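Local coordinates for putative glutaryl-CoA dehydrogenase (Thermus thermophilus, PDB 2EBA), which belongs to the acyl-CoA dehydrogenase family of flavoproteins and binds flavin-adenine dinucleotide in a subunit built of two helical domains around a beta domain, at residues Val42-Leu47 and Ser87-Phe92; Val126-Leu131 and His171-Trp176. All blocks are in the same frame, centred on the assembly; numbering follows the deposited sequence.

Interaction 1: residues Val42-Leu47 and Ser87-Phe92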
loop_
_atom_site.group_PDB
_atom_site.type_symbol
_atom_site.label_atom_id
_atom_site.label_comp_id
_atom_site.label_asym_id
_atom_site.label_seq_id
_atom_site.Cartn_x
_atom_site.Cartn_y
_atom_site.Cartn_z
ATOM N N VAL A 42 20.251 -28.399 -2.262
ATOM C CA VAL A 42 20.996 -29.104 -1.243
ATOM C C VAL A 42 21.568 -28.167 -0.184
ATOM O O VAL A 42 21.886 -27.015 -0.467
ATOM C CB VAL A 42 22.145 -29.924 -1.872
ATOM C CG1 VAL A 42 23.123 -28.998 -2.598
ATOM C CG2 VAL A 42 22.851 -30.747 -0.791
ATOM N N PHE A 43 21.666 -28.669 1.043
ATOM C CA PHE A 43 22.240 -27.912 2.141
ATOM C C PHE A 43 23.671 -28.392 2.267
ATOM O O PHE A 43 23.930 -29.591 2.315
ATOM C CB PHE A 43 21.519 -28.170 3.467
ATOM C CG PHE A 43 22.096 -27.389 4.618
ATOM C CD1 PHE A 43 21.738 -26.068 4.811
ATOM C CD2 PHE A 43 23.056 -27.948 5.454
ATOM C CE1 PHE A 43 22.322 -25.302 5.811
ATOM C CE2 PHE A 43 23.653 -27.184 6.465
ATOM C CZ PHE A 43 23.281 -25.857 6.638
ATOM N N PRO A 44 24.623 -27.456 2.333
ATOM C CA PRO A 44 26.048 -27.775 2.454
ATOM C C PRO A 44 26.467 -28.226 3.845
ATOM O O PRO A 44 26.942 -27.422 4.640
ATOM C CB PRO A 44 26.716 -26.475 2.042
ATOM C CG PRO A 44 25.745 -25.449 2.584
ATOM C CD PRO A 44 24.418 -26.005 2.178
ATOM N N THR A 45 26.309 -29.514 4.132
ATOM C CA THR A 45 26.665 -30.049 5.438
ATOM C C THR A 45 28.103 -29.779 5.849
ATOM O O THR A 45 28.383 -29.551 7.024
ATOM C CB THR A 45 26.402 -31.585 5.515
ATOM O OG1 THR A 45 27.175 -32.273 4.520
ATOM C CG2 THR A 45 24.936 -31.871 5.287
ATOM N N HIS A 46 29.026 -29.793 4.889
ATOM C CA HIS A 46 30.441 -29.560 5.172
ATOM C C HIS A 46 30.682 -28.152 5.729
ATOM O O HIS A 46 31.816 -27.796 6.067
ATOM C CB HIS A 46 31.254 -29.697 3.903
ATOM C CG HIS A 46 30.929 -28.642 2.887
ATOM N ND1 HIS A 46 31.868 -27.768 2.391
ATOM C CD2 HIS A 46 29.759 -28.288 2.328
ATOM C CE1 HIS A 46 31.281 -26.918 1.562
ATOM N NE2 HIS A 46 29.996 -27.210 1.501
ATOM N N LEU A 47 29.643 -27.331 5.798
ATOM C CA LEU A 47 29.865 -26.011 6.304
ATOM C C LEU A 47 29.504 -25.972 7.784
ATOM O O LEU A 47 29.877 -25.023 8.482
ATOM C CB LEU A 47 29.064 -25.044 5.459
ATOM C CG LEU A 47 29.785 -23.875 4.744
ATOM C CD1 LEU A 47 31.184 -24.275 4.215
ATOM C CD2 LEU A 47 28.923 -23.446 3.546
ATOM N N SER A 87 19.084 -17.416 3.320
ATOM C CA SER A 87 18.269 -17.688 4.508
ATOM C C SER A 87 18.412 -19.143 4.987
ATOM O O SER A 87 18.228 -19.437 6.166
ATOM C CB SER A 87 16.782 -17.398 4.226
ATOM O OG SER A 87 16.552 -16.069 3.783
ATOM N N GLY A 88 18.725 -20.054 4.074
ATOM C CA GLY A 88 18.871 -21.439 4.469
ATOM C C GLY A 88 20.059 -21.637 5.389
ATOM O O GLY A 88 20.026 -22.449 6.328
ATOM N N LEU A 89 21.122 -20.894 5.124
ATOM C CA LEU A 89 22.315 -21.011 5.937
ATOM C C LEU A 89 22.038 -20.454 7.320
ATOM O O LEU A 89 22.528 -20.987 8.317
ATOM C CB LEU A 89 23.491 -20.271 5.287
ATOM C CG LEU A 89 23.948 -20.736 3.894
ATOM C CD1 LEU A 89 25.135 -19.904 3.434
ATOM C CD2 LEU A 89 24.316 -22.215 3.927
ATOM N N ARG A 90 21.242 -19.393 7.379
ATOM C CA ARG A 90 20.897 -18.756 8.652
ATOM C C ARG A 90 19.940 -19.647 9.448
ATOM O O ARG A 90 20.013 -19.732 10.675
ATOM C CB ARG A 90 20.258 -17.384 8.386
ATOM C CG ARG A 90 20.138 -16.448 9.600
ATOM C CD ARG A 90 18.867 -16.706 10.409
ATOM N NE ARG A 90 17.680 -16.566 9.575
ATOM C CZ ARG A 90 16.611 -17.353 9.643
ATOM N NH1 ARG A 90 16.565 -18.352 10.513
ATOM N NH2 ARG A 90 15.591 -17.154 8.816
ATOM N N SER A 91 19.048 -20.320 8.719
ATOM C CA SER A 91 18.066 -21.221 9.310
ATOM C C SER A 91 18.735 -22.324 10.110
ATOM O O SER A 91 18.309 -22.637 11.219
ATOM C CB SER A 91 17.200 -21.848 8.213
ATOM O OG SER A 91 16.399 -20.863 7.585
ATOM N N PHE A 92 19.774 -22.923 9.544
ATOM C CA PHE A 92 20.471 -23.982 10.247
ATOM C C PHE A 92 20.970 -23.467 11.595
ATOM O O PHE A 92 20.755 -24.099 12.626
ATOM C CB PHE A 92 21.649 -24.518 9.420
ATOM C CG PHE A 92 22.453 -25.575 10.136
ATOM C CD1 PHE A 92 23.531 -25.229 10.952
ATOM C CD2 PHE A 92 22.077 -26.911 10.061
ATOM C CE1 PHE A 92 24.215 -26.198 11.687
ATOM C CE2 PHE A 92 22.755 -27.898 10.793
ATOM C CZ PHE A 92 23.826 -27.538 11.611
#

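Interaction 2: residues Val126-Leu131 and His171-Trp176. With FAD (flavin-adenine dinucleotide), chain I.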
loop_
_atom_site.group_PDB
_atom_site.type_symbol
_atom_site.label_atom_id
_atom_site.label_comp_id
_atom_site.label_asym_id
_atom_site.label_seq_id
_atom_site.Cartn_x
_atom_site.Cartn_y
_atom_site.Cartn_z
ATOM N N VAL A 126 23.841 -32.726 15.068
ATOM C CA VAL A 126 22.814 -31.781 14.637
ATOM C C VAL A 126 21.396 -32.078 15.144
ATOM O O VAL A 126 20.967 -33.227 15.206
ATOM C CB VAL A 126 22.816 -31.669 13.093
ATOM C CG1 VAL A 126 23.167 -32.991 12.502
ATOM C CG2 VAL A 126 21.460 -31.202 12.568
ATOM N N GLY A 127 20.678 -31.018 15.505
ATOM C CA GLY A 127 19.332 -31.189 16.002
ATOM C C GLY A 127 18.251 -30.496 15.197
ATOM O O GLY A 127 18.527 -29.769 14.254
ATOM N N CYS A 128 17.004 -30.748 15.573
ATOM C CA CYS A 128 15.863 -30.134 14.916
ATOM C C CYS A 128 14.806 -29.835 15.980
ATOM O O CYS A 128 14.884 -30.305 17.114
ATOM C CB CYS A 128 15.305 -31.051 13.813
ATOM S SG CYS A 128 14.677 -32.632 14.403
ATOM N N PHE A 129 13.810 -29.053 15.604
ATOM C CA PHE A 129 12.777 -28.637 16.529
ATOM C C PHE A 129 11.440 -29.012 15.923
ATOM O O PHE A 129 11.051 -28.498 14.882
ATOM C CB PHE A 129 12.937 -27.129 16.720
ATOM C CG PHE A 129 11.911 -26.484 17.595
ATOM C CD1 PHE A 129 10.727 -26.016 17.060
ATOM C CD2 PHE A 129 12.181 -26.236 18.925
ATOM C CE1 PHE A 129 9.825 -25.301 17.827
ATOM C CE2 PHE A 129 11.282 -25.514 19.717
ATOM C CZ PHE A 129 10.100 -25.042 19.161
ATOM N N GLY A 130 10.755 -29.940 16.570
ATOM C CA GLY A 130 9.469 -30.379 16.067
ATOM C C GLY A 130 8.268 -29.847 16.822
ATOM O O GLY A 130 7.855 -30.421 17.830
ATOM N N LEU A 131 7.703 -28.747 16.330
ATOM C CA LEU A 131 6.527 -28.154 16.950
ATOM C C LEU A 131 5.310 -28.193 16.026
ATOM O O LEU A 131 4.255 -28.704 16.403
ATOM C CB LEU A 131 6.800 -26.708 17.337
ATOM C CG LEU A 131 5.626 -26.033 18.027
ATOM C CD1 LEU A 131 5.365 -26.693 19.388
ATOM C CD2 LEU A 131 5.942 -24.564 18.166
ATOM N N HIS A 171 20.229 -35.853 14.784
ATOM C CA HIS A 171 20.414 -37.077 15.550
ATOM C C HIS A 171 19.474 -36.899 16.730
ATOM O O HIS A 171 18.970 -37.866 17.295
ATOM C CB HIS A 171 21.834 -37.209 16.091
ATOM C CG HIS A 171 22.895 -36.910 15.085
ATOM N ND1 HIS A 171 23.332 -35.628 14.826
ATOM C CD2 HIS A 171 23.606 -37.725 14.270
ATOM C CE1 HIS A 171 24.270 -35.667 13.895
ATOM N NE2 HIS A 171 24.454 -36.927 13.541
ATOM N N LEU A 172 19.242 -35.642 17.098
ATOM C CA LEU A 172 18.369 -35.321 18.221
ATOM C C LEU A 172 17.210 -34.458 17.735
ATOM O O LEU A 172 17.411 -33.494 17.006
ATOM C CB LEU A 172 19.163 -34.577 19.301
ATOM C CG LEU A 172 18.562 -34.596 20.706
ATOM C CD1 LEU A 172 18.472 -36.037 21.192
ATOM C CD2 LEU A 172 19.409 -33.766 21.648
ATOM N N ALA A 173 15.996 -34.807 18.150
ATOM C CA ALA A 173 14.802 -34.076 17.744
ATOM C C ALA A 173 14.000 -33.612 18.956
ATOM O O ALA A 173 13.478 -34.427 19.714
ATOM C CB ALA A 173 13.925 -34.954 16.836
ATOM N N VAL A 174 13.912 -32.295 19.131
ATOM C CA VAL A 174 13.175 -31.725 20.249
ATOM C C VAL A 174 11.725 -31.806 19.864
ATOM O O VAL A 174 11.235 -30.993 19.092
ATOM C CB VAL A 174 13.550 -30.264 20.474
ATOM C CG1 VAL A 174 12.803 -29.711 21.675
ATOM C CG2 VAL A 174 15.038 -30.156 20.675
ATOM N N ILE A 175 11.034 -32.803 20.392
ATOM C CA ILE A 175 9.644 -32.978 20.056
ATOM C C ILE A 175 8.736 -32.486 21.150
ATOM O O ILE A 175 8.983 -32.739 22.329
ATOM C CB ILE A 175 9.332 -34.460 19.767
ATOM C CG1 ILE A 175 9.466 -34.737 18.274
ATOM C CG2 ILE A 175 7.926 -34.805 20.220
ATOM C CD1 ILE A 175 10.857 -34.615 17.750
ATOM N N TRP A 176 7.682 -31.776 20.748
ATOM C CA TRP A 176 6.689 -31.263 21.685
ATOM C C TRP A 176 5.394 -32.030 21.495
ATOM O O TRP A 176 4.856 -32.086 20.392
ATOM C CB TRP A 176 6.437 -29.767 21.456
ATOM C CG TRP A 176 7.676 -28.961 21.551
ATOM C CD1 TRP A 176 8.521 -28.650 20.531
ATOM C CD2 TRP A 176 8.304 -28.486 22.752
ATOM N NE1 TRP A 176 9.640 -28.023 21.018
ATOM C CE2 TRP A 176 9.533 -27.910 22.379
ATOM C CE3 TRP A 176 7.948 -28.501 24.108
ATOM C CZ2 TRP A 176 10.413 -27.354 23.313
ATOM C CZ3 TRP A 176 8.827 -27.949 25.036
ATOM C CH2 TRP A 176 10.042 -27.386 24.631
HETATM P PA FAD I . -1.571 -22.151 8.852
HETATM O O1A FAD I . -2.796 -22.941 8.443
HETATM O O2A FAD I . -1.165 -22.056 10.302
HETATM O O5B FAD I . -1.723 -20.671 8.210
HETATM C C5B FAD I . -2.148 -20.397 6.979
HETATM C C4B FAD I . -2.624 -19.000 6.674
HETATM O O4B FAD I . -3.637 -18.523 7.803
HETATM C C3B FAD I . -1.487 -17.989 7.239
HETATM O O3B FAD I . -1.698 -16.786 6.507
HETATM C C2B FAD I . -1.832 -17.483 8.659
HETATM O O2B FAD I . -1.524 -16.155 8.847
HETATM C C1B FAD I . -3.337 -17.501 8.569
HETATM N N9A FAD I . -3.833 -17.724 9.995
HETATM C C8A FAD I . -3.591 -18.786 10.747
HETATM N N7A FAD I . -4.250 -18.588 11.937
HETATM C C5A FAD I . -4.906 -17.396 11.890
HETATM C C6A FAD I . -5.741 -16.665 12.800
HETATM N N6A FAD I . -6.024 -17.138 14.026
HETATM N N1A FAD I . -6.256 -15.453 12.411
HETATM C C2A FAD I . -5.988 -14.935 11.174
HETATM N N3A FAD I . -5.191 -15.613 10.286
HETATM C C4A FAD I . -4.652 -16.844 10.621
HETATM N N1 FAD I . 7.949 -25.502 12.232
HETATM C C2 FAD I . 8.644 -26.016 13.302
HETATM O O2 FAD I . 8.057 -26.252 14.373
HETATM N N3 FAD I . 9.983 -26.277 13.191
HETATM C C4 FAD I . 10.652 -26.032 12.016
HETATM O O4 FAD I . 11.869 -26.289 11.932
HETATM C C4X FAD I . 9.958 -25.507 10.905
HETATM N N5 FAD I . 10.599 -25.274 9.706
HETATM C C5X FAD I . 9.919 -24.799 8.610
HETATM C C6 FAD I . 10.603 -24.606 7.382
HETATM C C7 FAD I . 9.904 -24.145 6.237
HETATM C C7M FAD I . 10.697 -23.980 4.958
HETATM C C8 FAD I . 8.504 -23.862 6.322
HETATM C C8M FAD I . 7.681 -23.371 5.150
HETATM C C9 FAD I . 7.835 -24.052 7.543
HETATM C C9A FAD I . 8.513 -24.526 8.715
HETATM N N10 FAD I . 7.864 -24.753 9.947
HETATM C C10 FAD I . 8.564 -25.240 11.027
HETATM C "C1'" FAD I . 6.424 -24.513 10.124
HETATM C "C2'" FAD I . 6.018 -23.069 10.083
HETATM O "O2'" FAD I . 6.229 -22.489 11.361
HETATM C "C3'" FAD I . 4.586 -23.031 9.635
HETATM O "O3'" FAD I . 4.576 -23.068 8.211
HETATM C "C4'" FAD I . 3.822 -21.793 10.089
HETATM O "O4'" FAD I . 3.386 -21.941 11.444
HETATM C "C5'" FAD I . 2.600 -21.573 9.219
HETATM O "O5'" FAD I . 1.597 -22.510 9.553
HETATM P P FAD I . 0.916 -23.540 8.503
HETATM O O1P FAD I . 1.803 -23.784 7.322
HETATM O O2P FAD I . 0.487 -24.754 9.292
HETATM O O3P FAD I . -0.339 -22.703 7.965
#

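Interaction 1: residues Val42-Leu47 and Ser87-Phe92
F43 pushes its ring from the loop between helices 31-39 and 48-54 against the first turn and a half of helix 87-107, a loop-on-helix packing inside the all-helical N-terminal domain of the acyl-CoA dehydrogenase fold. It illustrates how one aromatic side chain, helped by a proline, can join an irregular segment to a helix without polar bonds between the two. The tight part gathers round the far end of this ring. With CG anti to the backbone N (chi1 -180°), the phenyl group extends straight at the helix, and its CZ comes to 3.5 Å from CB of F92. The two rings lie near parallel, their planes at 26°, but they are slid so far apart, with centroids 5.3 Å from each other, that they barely overlap; CZ of F43 meets CB and CG of F92 rather than the two rings meeting face to face. Neighbouring CE1 brings the edge of the same ring to the carbonyl O of G88, 3.7 Å away and near the ring plane. I48 and F51 of helix 48-54 pack on F92, and I48 also touches F43, so the aromatic pair is buried.

Toward P44 the packing thins to one methyl. L89 sends CD2 to CG of P44, 3.8 Å off, and the same methyl lies 4.1 Å from CE1 of F43. P44 is the centre of an inverse gamma turn; beyond it T45 and H46 are exposed and touch nothing on 87-92, while H46 meets the ring of W37 instead. Within its own segment, P44 lays CD 3.6 Å above the plane of the F43 ring, offset toward the rim.

Interaction 2: residues Val126-Leu131 and His171-Trp176
The ring of F129 has the indole of W176 over one face and the flavin at its edge: NE1 of W176 stands 3.3 Å from CE2 of F129, while N3 of FAD lies in the ring plane. The F129 ring and the five-membered ring of W176 meet obliquely, their planes at 55°. W176 in turn takes the backbone of G130 at its own edge, and CD1 of L131 touches its CB at 3.9 Å. At the edge of the H171 imidazole, V126 N lies in the ring plane, with ND1 of H171 3.0 Å away.

These side chains belong to, or adjoin, two parallel strands, 127-130 and 172-176, part of the beta domain of the acyl-CoA dehydrogenase fold. The ladder alternates: C128 N reaches L172 O, V174 N reaches C128 O, G130 N reaches V174 O and W176 N reaches G130 O. The V174-to-C128 bond is the straightest, 168° at the hydrogen. Before the ladder, H171 N rather than L172 N bonds V126 O, at 2.8 Å.

C128 and A173 share one side of the sheet and touch through SG and CB, 3.4 Å apart; F129 and V174 lie on the other. C128 and G130 spend their backbone N and O on strand 172-176, while F129 O and L131 N turn to the cofactor. At the pyrimidine edge of the flavin, FAD N3 donates to F129 O at 3.0 Å, and L131 N donates to FAD O2 at 3.2 Å.

How the interactions relate
Followed from the N terminus, the chain closes its first loop when helix 87-107 returns to residues 42-47, a detour of 39 residues that includes helices 48-54 and 72-85. Interaction 1 is complete before interaction 2 begins: helix 110-121 intervenes, and the second detour, also of 39 residues but holding strands and no helix, ends when 171-176 pairs with 126-131. The two loops are therefore in series, neither nested nor crossed. Although their centres lie about 17 Å apart, they touch, with CE2 of F92 4.0 Å from CG2 of V126. That packing is one of several places where helix 87-107 meets the beta domain, others being L99 on F129 and the Q96 to G127 hydrogen bond.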